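Local coordinates for protein alpha-pyrone synthesis polyketide synthase-like Pks18 (Mycobacterium tuberculosis, PDB 1TED) that probably extends medium- and long-chain aliphatic acyl-CoA starters with malonyl-CoA to make tri- and tetraketide alpha-pyrones, acting as a type III polyketide synthase, at residues 29-34 with 188-193; 229-234 with 351-356; 308-313 with 331-336. All coordinates share one frame; numbering follows the deposited sequence.

Contact 1: residues 29-34 with 188-193; sequences PTTVAV and YVRAHP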
loop_
_atom_site.group_PDB
_atom_site.type_symbol
_atom_site.label_atom_id
_atom_site.label_comp_id
_atom_site.label_asym_id
_atom_site.label_seq_id
_atom_site.Cartn_x
_atom_site.Cartn_y
_atom_site.Cartn_z
ATOM N N PRO A 29 -3.252 -16.254 18.619
ATOM C CA PRO A 29 -2.007 -17.006 18.458
ATOM C C PRO A 29 -1.212 -16.567 19.694
ATOM O O PRO A 29 -1.389 -15.454 20.194
ATOM C CB PRO A 29 -1.410 -16.427 17.177
ATOM C CG PRO A 29 -2.597 -15.918 16.436
ATOM C CD PRO A 29 -3.432 -15.302 17.513
ATOM N N THR A 30 -0.328 -17.416 20.176
ATOM C CA THR A 30 0.407 -17.079 21.370
ATOM C C THR A 30 1.895 -16.875 21.128
ATOM O O THR A 30 2.681 -16.743 22.064
ATOM C CB THR A 30 0.165 -18.168 22.414
ATOM O OG1 THR A 30 0.258 -17.599 23.717
ATOM C CG2 THR A 30 1.152 -19.291 22.260
ATOM N N THR A 31 2.267 -16.829 19.856
ATOM C CA THR A 31 3.651 -16.638 19.452
ATOM C C THR A 31 4.028 -15.149 19.375
ATOM O O THR A 31 3.159 -14.279 19.317
ATOM C CB THR A 31 3.885 -17.276 18.075
ATOM O OG1 THR A 31 5.282 -17.267 17.784
ATOM C CG2 THR A 31 3.147 -16.497 16.988
ATOM N N VAL A 32 5.327 -14.863 19.368
ATOM C CA VAL A 32 5.800 -13.491 19.272
ATOM C C VAL A 32 6.630 -13.298 17.999
ATOM O O VAL A 32 7.450 -14.151 17.653
ATOM C CB VAL A 32 6.665 -13.124 20.485
ATOM C CG1 VAL A 32 6.868 -11.616 20.523
ATOM C CG2 VAL A 32 5.990 -13.593 21.771
ATOM N N ALA A 33 6.416 -12.183 17.304
ATOM C CA ALA A 33 7.152 -11.903 16.073
ATOM C C ALA A 33 8.569 -11.451 16.397
ATOM O O ALA A 33 8.789 -10.647 17.302
ATOM C CB ALA A 33 6.438 -10.840 15.254
ATOM N N VAL A 34 9.522 -11.980 15.640
ATOM C CA VAL A 34 10.932 -11.683 15.825
ATOM C C VAL A 34 11.619 -11.273 14.519
ATOM O O VAL A 34 11.432 -11.908 13.485
ATOM C CB VAL A 34 11.664 -12.932 16.412
ATOM C CG1 VAL A 34 13.184 -12.738 16.401
ATOM C CG2 VAL A 34 11.164 -13.192 17.822
ATOM N N TYR A 188 0.877 -11.711 9.744
ATOM C CA TYR A 188 1.020 -12.861 8.859
ATOM C C TYR A 188 1.742 -14.016 9.533
ATOM O O TYR A 188 1.253 -15.141 9.576
ATOM C CB TYR A 188 1.783 -12.469 7.589
ATOM C CG TYR A 188 2.106 -13.655 6.707
ATOM C CD1 TYR A 188 1.148 -14.198 5.846
ATOM C CD2 TYR A 188 3.349 -14.279 6.785
ATOM C CE1 TYR A 188 1.425 -15.339 5.087
ATOM C CE2 TYR A 188 3.634 -15.414 6.034
ATOM C CZ TYR A 188 2.672 -15.939 5.190
ATOM O OH TYR A 188 2.968 -17.060 4.458
ATOM N N VAL A 189 2.915 -13.712 10.064
ATOM C CA VAL A 189 3.760 -14.692 10.716
ATOM C C VAL A 189 3.122 -15.336 11.950
ATOM O O VAL A 189 3.286 -16.532 12.189
ATOM C CB VAL A 189 5.118 -14.025 11.045
ATOM C CG1 VAL A 189 5.634 -14.470 12.370
ATOM C CG2 VAL A 189 6.124 -14.338 9.934
ATOM N N ARG A 190 2.378 -14.558 12.727
ATOM C CA ARG A 190 1.749 -15.108 13.919
ATOM C C ARG A 190 0.514 -15.921 13.549
ATOM O O ARG A 190 0.099 -16.807 14.292
ATOM C CB ARG A 190 1.411 -13.975 14.901
ATOM C CG ARG A 190 2.674 -13.208 15.352
ATOM C CD ARG A 190 2.377 -12.047 16.287
ATOM N NE ARG A 190 1.829 -12.506 17.558
ATOM C CZ ARG A 190 0.563 -12.353 17.920
ATOM N NH1 ARG A 190 -0.288 -11.745 17.104
ATOM N NH2 ARG A 190 0.145 -12.822 19.085
ATOM N N ALA A 191 -0.062 -15.629 12.389
ATOM C CA ALA A 191 -1.233 -16.361 11.917
ATOM C C ALA A 191 -0.783 -17.671 11.255
ATOM O O ALA A 191 -1.470 -18.683 11.353
ATOM C CB ALA A 191 -2.025 -15.510 10.932
ATOM N N HIS A 192 0.365 -17.631 10.575
ATOM C CA HIS A 192 0.949 -18.808 9.922
ATOM C C HIS A 192 2.380 -18.982 10.456
ATOM O O HIS A 192 3.354 -18.630 9.788
ATOM C CB HIS A 192 0.991 -18.627 8.405
ATOM C CG HIS A 192 -0.283 -18.097 7.827
ATOM N ND1 HIS A 192 -0.475 -16.759 7.554
ATOM C CD2 HIS A 192 -1.443 -18.717 7.509
ATOM C CE1 HIS A 192 -1.698 -16.577 7.096
ATOM N NE2 HIS A 192 -2.307 -17.750 7.058
ATOM N N PRO A 193 2.512 -19.533 11.673
ATOM C CA PRO A 193 3.741 -19.813 12.432
ATOM C C PRO A 193 4.886 -20.540 11.709
ATOM O O PRO A 193 6.026 -20.510 12.170
ATOM C CB PRO A 193 3.236 -20.639 13.617
ATOM C CG PRO A 193 1.839 -20.199 13.777
ATOM C CD PRO A 193 1.339 -20.086 12.371
#

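Contact 2: residues 229-234 with 351-356; sequences AALVIG and SLIFVL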
loop_
_atom_site.group_PDB
_atom_site.type_symbol
_atom_site.label_atom_id
_atom_site.label_comp_id
_atom_site.label_asym_id
_atom_site.label_seq_id
_atom_site.Cartn_x
_atom_site.Cartn_y
_atom_site.Cartn_z
ATOM N N ALA A 229 16.307 -0.770 3.136
ATOM C CA ALA A 229 16.434 -1.625 4.300
ATOM C C ALA A 229 15.426 -2.755 4.186
ATOM O O ALA A 229 14.356 -2.592 3.602
ATOM C CB ALA A 229 16.198 -0.831 5.589
ATOM N N ALA A 230 15.777 -3.901 4.753
ATOM C CA ALA A 230 14.908 -5.058 4.696
ATOM C C ALA A 230 14.923 -5.801 6.025
ATOM O O ALA A 230 15.914 -5.777 6.748
ATOM C CB ALA A 230 15.356 -5.992 3.557
ATOM N N LEU A 231 13.806 -6.449 6.340
ATOM C CA LEU A 231 13.686 -7.223 7.572
ATOM C C LEU A 231 13.126 -8.592 7.209
ATOM O O LEU A 231 12.329 -8.711 6.284
ATOM C CB LEU A 231 12.708 -6.559 8.544
ATOM C CG LEU A 231 12.923 -5.109 8.956
ATOM C CD1 LEU A 231 11.708 -4.654 9.753
ATOM C CD2 LEU A 231 14.199 -4.977 9.778
ATOM N N VAL A 232 13.559 -9.621 7.923
ATOM C CA VAL A 232 13.035 -10.959 7.703
ATOM C C VAL A 232 12.360 -11.303 9.024
ATOM O O VAL A 232 13.012 -11.377 10.058
ATOM C CB VAL A 232 14.146 -11.990 7.390
ATOM C CG1 VAL A 232 13.529 -13.381 7.209
ATOM C CG2 VAL A 232 14.889 -11.580 6.127
ATOM N N ILE A 233 11.047 -11.495 8.972
ATOM C CA ILE A 233 10.245 -11.783 10.156
ATOM C C ILE A 233 9.809 -13.243 10.254
ATOM O O ILE A 233 9.553 -13.905 9.246
ATOM C CB ILE A 233 8.969 -10.893 10.161
ATOM C CG1 ILE A 233 9.333 -9.460 9.764
ATOM C CG2 ILE A 233 8.302 -10.924 11.519
ATOM C CD1 ILE A 233 10.429 -8.821 10.610
ATOM N N GLY A 234 9.722 -13.730 11.487
ATOM C CA GLY A 234 9.290 -15.090 11.730
ATOM C C GLY A 234 8.599 -15.158 13.078
ATOM O O GLY A 234 8.788 -14.281 13.920
ATOM N N SER A 351 15.034 4.993 7.352
ATOM C CA SER A 351 15.817 5.472 8.488
ATOM C C SER A 351 15.644 4.762 9.820
ATOM O O SER A 351 16.619 4.485 10.517
ATOM C CB SER A 351 15.594 6.969 8.663
ATOM O OG SER A 351 16.024 7.657 7.501
ATOM N N LEU A 352 14.411 4.459 10.181
ATOM C CA LEU A 352 14.179 3.781 11.437
ATOM C C LEU A 352 14.959 2.463 11.471
ATOM O O LEU A 352 15.521 2.094 12.496
ATOM C CB LEU A 352 12.675 3.540 11.607
ATOM C CG LEU A 352 12.118 3.451 13.027
ATOM C CD1 LEU A 352 12.672 4.581 13.874
ATOM C CD2 LEU A 352 10.589 3.513 12.973
ATOM N N ILE A 353 15.028 1.763 10.343
ATOM C CA ILE A 353 15.742 0.486 10.324
ATOM C C ILE A 353 17.268 0.636 10.374
ATOM O O ILE A 353 17.957 -0.232 10.903
ATOM C CB ILE A 353 15.290 -0.376 9.118
ATOM C CG1 ILE A 353 13.802 -0.710 9.271
ATOM C CG2 ILE A 353 16.081 -1.669 9.063
ATOM C CD1 ILE A 353 13.174 -1.327 8.052
ATOM N N PHE A 354 17.792 1.741 9.846
ATOM C CA PHE A 354 19.232 1.997 9.913
ATOM C C PHE A 354 19.549 2.208 11.385
ATOM O O PHE A 354 20.587 1.784 11.886
ATOM C CB PHE A 354 19.607 3.266 9.152
ATOM C CG PHE A 354 20.037 3.029 7.738
ATOM C CD1 PHE A 354 19.212 2.356 6.846
ATOM C CD2 PHE A 354 21.241 3.548 7.275
ATOM C CE1 PHE A 354 19.577 2.207 5.504
ATOM C CE2 PHE A 354 21.619 3.407 5.935
ATOM C CZ PHE A 354 20.779 2.734 5.045
ATOM N N VAL A 355 18.627 2.871 12.074
ATOM C CA VAL A 355 18.774 3.154 13.491
ATOM C C VAL A 355 18.831 1.889 14.329
ATOM O O VAL A 355 19.680 1.753 15.210
ATOM C CB VAL A 355 17.618 4.040 13.979
ATOM C CG1 VAL A 355 17.600 4.100 15.501
ATOM C CG2 VAL A 355 17.783 5.432 13.402
ATOM N N LEU A 356 17.919 0.967 14.047
ATOM C CA LEU A 356 17.828 -0.299 14.755
ATOM C C LEU A 356 19.103 -1.123 14.567
ATOM O O LEU A 356 19.599 -1.720 15.521
ATOM C CB LEU A 356 16.578 -1.053 14.266
ATOM C CG LEU A 356 15.996 -2.294 14.962
ATOM C CD1 LEU A 356 16.835 -3.488 14.616
ATOM C CD2 LEU A 356 15.932 -2.106 16.471
#

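Contact 3: residues 308-313 with 331-336; sequences DLWAIH and AELAAQ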
loop_
_atom_site.group_PDB
_atom_site.type_symbol
_atom_site.label_atom_id
_atom_site.label_comp_id
_atom_site.label_asym_id
_atom_site.label_seq_id
_atom_site.Cartn_x
_atom_site.Cartn_y
_atom_site.Cartn_z
ATOM N N ASP A 308 15.879 1.395 27.493
ATOM C CA ASP A 308 17.276 1.462 27.030
ATOM C C ASP A 308 17.060 1.584 25.522
ATOM O O ASP A 308 16.374 0.744 24.942
ATOM C CB ASP A 308 18.036 0.143 27.220
ATOM C CG ASP A 308 17.734 -0.552 28.527
ATOM O OD1 ASP A 308 18.207 -0.070 29.582
ATOM O OD2 ASP A 308 17.036 -1.593 28.487
ATOM N N LEU A 309 17.615 2.586 24.867
ATOM C CA LEU A 309 17.417 2.698 23.414
ATOM C C LEU A 309 16.119 3.363 22.984
ATOM O O LEU A 309 15.017 2.887 23.261
ATOM C CB LEU A 309 17.467 1.324 22.723
ATOM C CG LEU A 309 18.641 0.362 22.923
ATOM C CD1 LEU A 309 18.373 -0.934 22.174
ATOM C CD2 LEU A 309 19.921 1.010 22.443
ATOM N N TRP A 310 16.272 4.469 22.284
ATOM C CA TRP A 310 15.153 5.195 21.746
ATOM C C TRP A 310 15.456 5.352 20.266
ATOM O O TRP A 310 16.283 6.171 19.869
ATOM C CB TRP A 310 15.007 6.551 22.434
ATOM C CG TRP A 310 14.443 6.434 23.828
ATOM C CD1 TRP A 310 15.144 6.380 25.002
ATOM C CD2 TRP A 310 13.059 6.307 24.184
ATOM N NE1 TRP A 310 14.284 6.227 26.061
ATOM C CE2 TRP A 310 12.998 6.178 25.587
ATOM C CE3 TRP A 310 11.865 6.287 23.451
ATOM C CZ2 TRP A 310 11.786 6.032 26.276
ATOM C CZ3 TRP A 310 10.657 6.139 24.138
ATOM C CH2 TRP A 310 10.632 6.015 25.536
ATOM N N ALA A 311 14.810 4.526 19.454
ATOM C CA ALA A 311 14.992 4.576 18.006
ATOM C C ALA A 311 14.010 5.601 17.451
ATOM O O ALA A 311 12.947 5.261 16.915
ATOM C CB ALA A 311 14.747 3.188 17.383
ATOM N N ILE A 312 14.374 6.868 17.606
ATOM C CA ILE A 312 13.551 7.967 17.141
ATOM C C ILE A 312 13.821 8.218 15.669
ATOM O O ILE A 312 14.970 8.388 15.269
ATOM C CB ILE A 312 13.865 9.251 17.930
ATOM C CG1 ILE A 312 13.576 9.022 19.421
ATOM C CG2 ILE A 312 13.068 10.422 17.360
ATOM C CD1 ILE A 312 13.983 10.176 20.314
ATOM N N HIS A 313 12.768 8.235 14.859
ATOM C CA HIS A 313 12.950 8.484 13.441
ATOM C C HIS A 313 13.784 9.744 13.217
ATOM O O HIS A 313 13.366 10.844 13.575
ATOM C CB HIS A 313 11.617 8.661 12.726
ATOM C CG HIS A 313 11.780 9.116 11.312
ATOM N ND1 HIS A 313 12.415 8.347 10.359
ATOM C CD2 HIS A 313 11.524 10.307 10.723
ATOM C CE1 HIS A 313 12.554 9.048 9.248
ATOM N NE2 HIS A 313 12.022 10.242 9.444
ATOM N N ALA A 331 19.522 13.798 26.028
ATOM C CA ALA A 331 19.819 13.928 24.605
ATOM C C ALA A 331 20.751 12.826 24.128
ATOM O O ALA A 331 20.780 12.491 22.944
ATOM C CB ALA A 331 20.444 15.293 24.327
ATOM N N GLU A 332 21.515 12.263 25.051
ATOM C CA GLU A 332 22.443 11.205 24.703
ATOM C C GLU A 332 21.741 9.904 24.333
ATOM O O GLU A 332 22.311 9.064 23.640
ATOM C CB GLU A 332 23.428 10.987 25.853
ATOM C CG GLU A 332 24.488 12.081 25.925
ATOM C CD GLU A 332 25.035 12.289 27.328
ATOM O OE1 GLU A 332 25.626 11.337 27.894
ATOM O OE2 GLU A 332 24.870 13.411 27.866
ATOM N N LEU A 333 20.500 9.735 24.773
ATOM C CA LEU A 333 19.770 8.519 24.445
ATOM C C LEU A 333 19.251 8.553 23.007
ATOM O O LEU A 333 18.551 7.639 22.564
ATOM C CB LEU A 333 18.624 8.298 25.441
ATOM C CG LEU A 333 19.060 7.704 26.788
ATOM C CD1 LEU A 333 17.889 7.652 27.756
ATOM C CD2 LEU A 333 19.618 6.300 26.564
ATOM N N ALA A 334 19.626 9.606 22.280
ATOM C CA ALA A 334 19.226 9.794 20.891
ATOM C C ALA A 334 20.448 9.822 19.974
ATOM O O ALA A 334 20.374 10.286 18.830
ATOM C CB ALA A 334 18.454 11.094 20.753
ATOM N N ALA A 335 21.571 9.322 20.478
ATOM C CA ALA A 335 22.821 9.305 19.718
ATOM C C ALA A 335 22.713 8.517 18.410
ATOM O O ALA A 335 23.185 8.978 17.370
ATOM C CB ALA A 335 23.953 8.735 20.585
ATOM N N GLN A 336 22.093 7.338 18.472
ATOM C CA GLN A 336 21.924 6.493 17.296
ATOM C C GLN A 336 21.159 7.228 16.202
ATOM O O GLN A 336 21.512 7.151 15.030
ATOM C CB GLN A 336 21.169 5.201 17.646
ATOM C CG GLN A 336 21.891 4.230 18.584
ATOM C CD GLN A 336 21.580 4.485 20.055
ATOM O OE1 GLN A 336 21.860 3.645 20.921
ATOM N NE2 GLN A 336 21.000 5.643 20.343
HETATM O O HOH W 1 19.047 5.214 22.555
HETATM O O HOH W 2 19.044 7.008 18.923
#

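Contact 1: residues 29-34 with 188-193
R190, near the C-terminal end of helix 177-191, reaches back to the T31 carbonyl, where the N-terminal segment leads into strand 32-41. The tight part lies here. R190 NE donates to T31 O over 2.8 Å, close to straight at 160°; the oxygen sits at the guanidinium edge, near its plane, whereas NE stands above the carbonyl plane. NH2 adds a weak second bond to the same oxygen. A bend at chi3 (65°) turns the guanidinium in toward the strand, and the aliphatic stem slides past T31, whose methyl CG2 lies 3.7 Å from R190 CG. Threonine suits this place because its other branch, OG1, is taken by S236 O. CB and CG of the P29 ring rest against R190 O, CB at 3.3 Å, and P29 also packs on R190 of the second subunit, so the contact borders the dimer interface. The contact is looser at exposed T30, whose side chain points away from the helix, and at exposed P193, which barely meets 29-34. Since the arginine grips a main-chain oxygen, the bond depends on the backbone path at T31 rather than on a carboxylate.

Contact 2: residues 229-234 with 351-356
I353 sets helix 349-361 on A229 and L231 of strand 226-236, a packing inside the thiolase fold that brings the N-terminal and C-terminal family regions together. On the strand, alternation turns A229 and L231 to the helix, while A230 and V232 face the other way, onto helix 102-125. Along the helix, S351 points away from the strand and its OG is bound by M347 N, which suits a small polar residue in a buried place. L352 likewise looks elsewhere, to M179 of helix 177-191. I353 carries the contact: its CG2, anti to the backbone N, sits 3.6 Å from A229 CB, where the small alanine lets the beta-branched side chain come in close. Its side chain also touches A178 and lies about 11 Å from that of C175, the likely nucleophile. F354 grazes the strand with its ring, which also stacks edge-to-face with F344 and touches T40. V355 faces P314, and L356 leans on L38 of strand 32-41. No hydrogen bond joins the two segments, as expected of aliphatic groups packed in the interior. L231 and I353 meet tip to tip, with L231 CG 3.9 Å from I353 CD1 and L231 CD2 3.9 Å from I353 CG2.

Contact 3: residues 308-313 with 331-336
W310 and L333 make the apolar part of the contact. The five-membered side of the indole is used: W310 CD1 lies 4.0 Å from L333 CB and 4.1 Å from L333 CD1, the leucine approaching the ring obliquely. The W310 side chain is also packed by I304, I329, L327 and V373, a place that suits a broad flat side chain. L309 and Q336 cross at about a right angle, L309 CD2 being 3.6 Å from Q336 OE1, while M359 of helix 349-361 touches both. Strand 310-312 runs parallel to strand 370-378 at the end of the sheet within this chain, and the connection between them is a beta-alpha-beta crossover through several helices, in which 331-336 leads into helix 335-344. The polar part is carried by water. A bend at chi2 (91°) brings the Q336 amide round so that NE2 donates to two waters. Water 1 also accepts from W310 N at 2.9 Å, and its approach to L333 O is so short that a bond there is doubtful; water 2 donates to W310 O at 3.0 Å. Glutamine suits this bridging role, since one nitrogen offers two hydrogens. In the main chain, A311 centres an inverse gamma turn, with a weak bond from I312 N to W310 O. Beyond it, S337 OG bonds to I312 O.

Overall arrangement
From the N terminus, the chain enters strand 32-41, and contact 1 closes the first long loop when helix 177-191 ends beside it. Contact 2 opens only afterwards, on strand 226-236, and closes at helix 349-361. Contact 3 starts and finishes within that span, so contacts 1 and 2 are in series and contact 3 is enclosed by contact 2; none cross. All three reach the same sheet. Contacts 1 and 2 meet where V34 N probably bonds to G234 O at 3.0 Å, joining neighbouring strands. Contacts 2 and 3 touch through helix 349-361, whose V355 packs on A311. Contacts 1 and 3 remain about 14 Å apart at their nearest atoms.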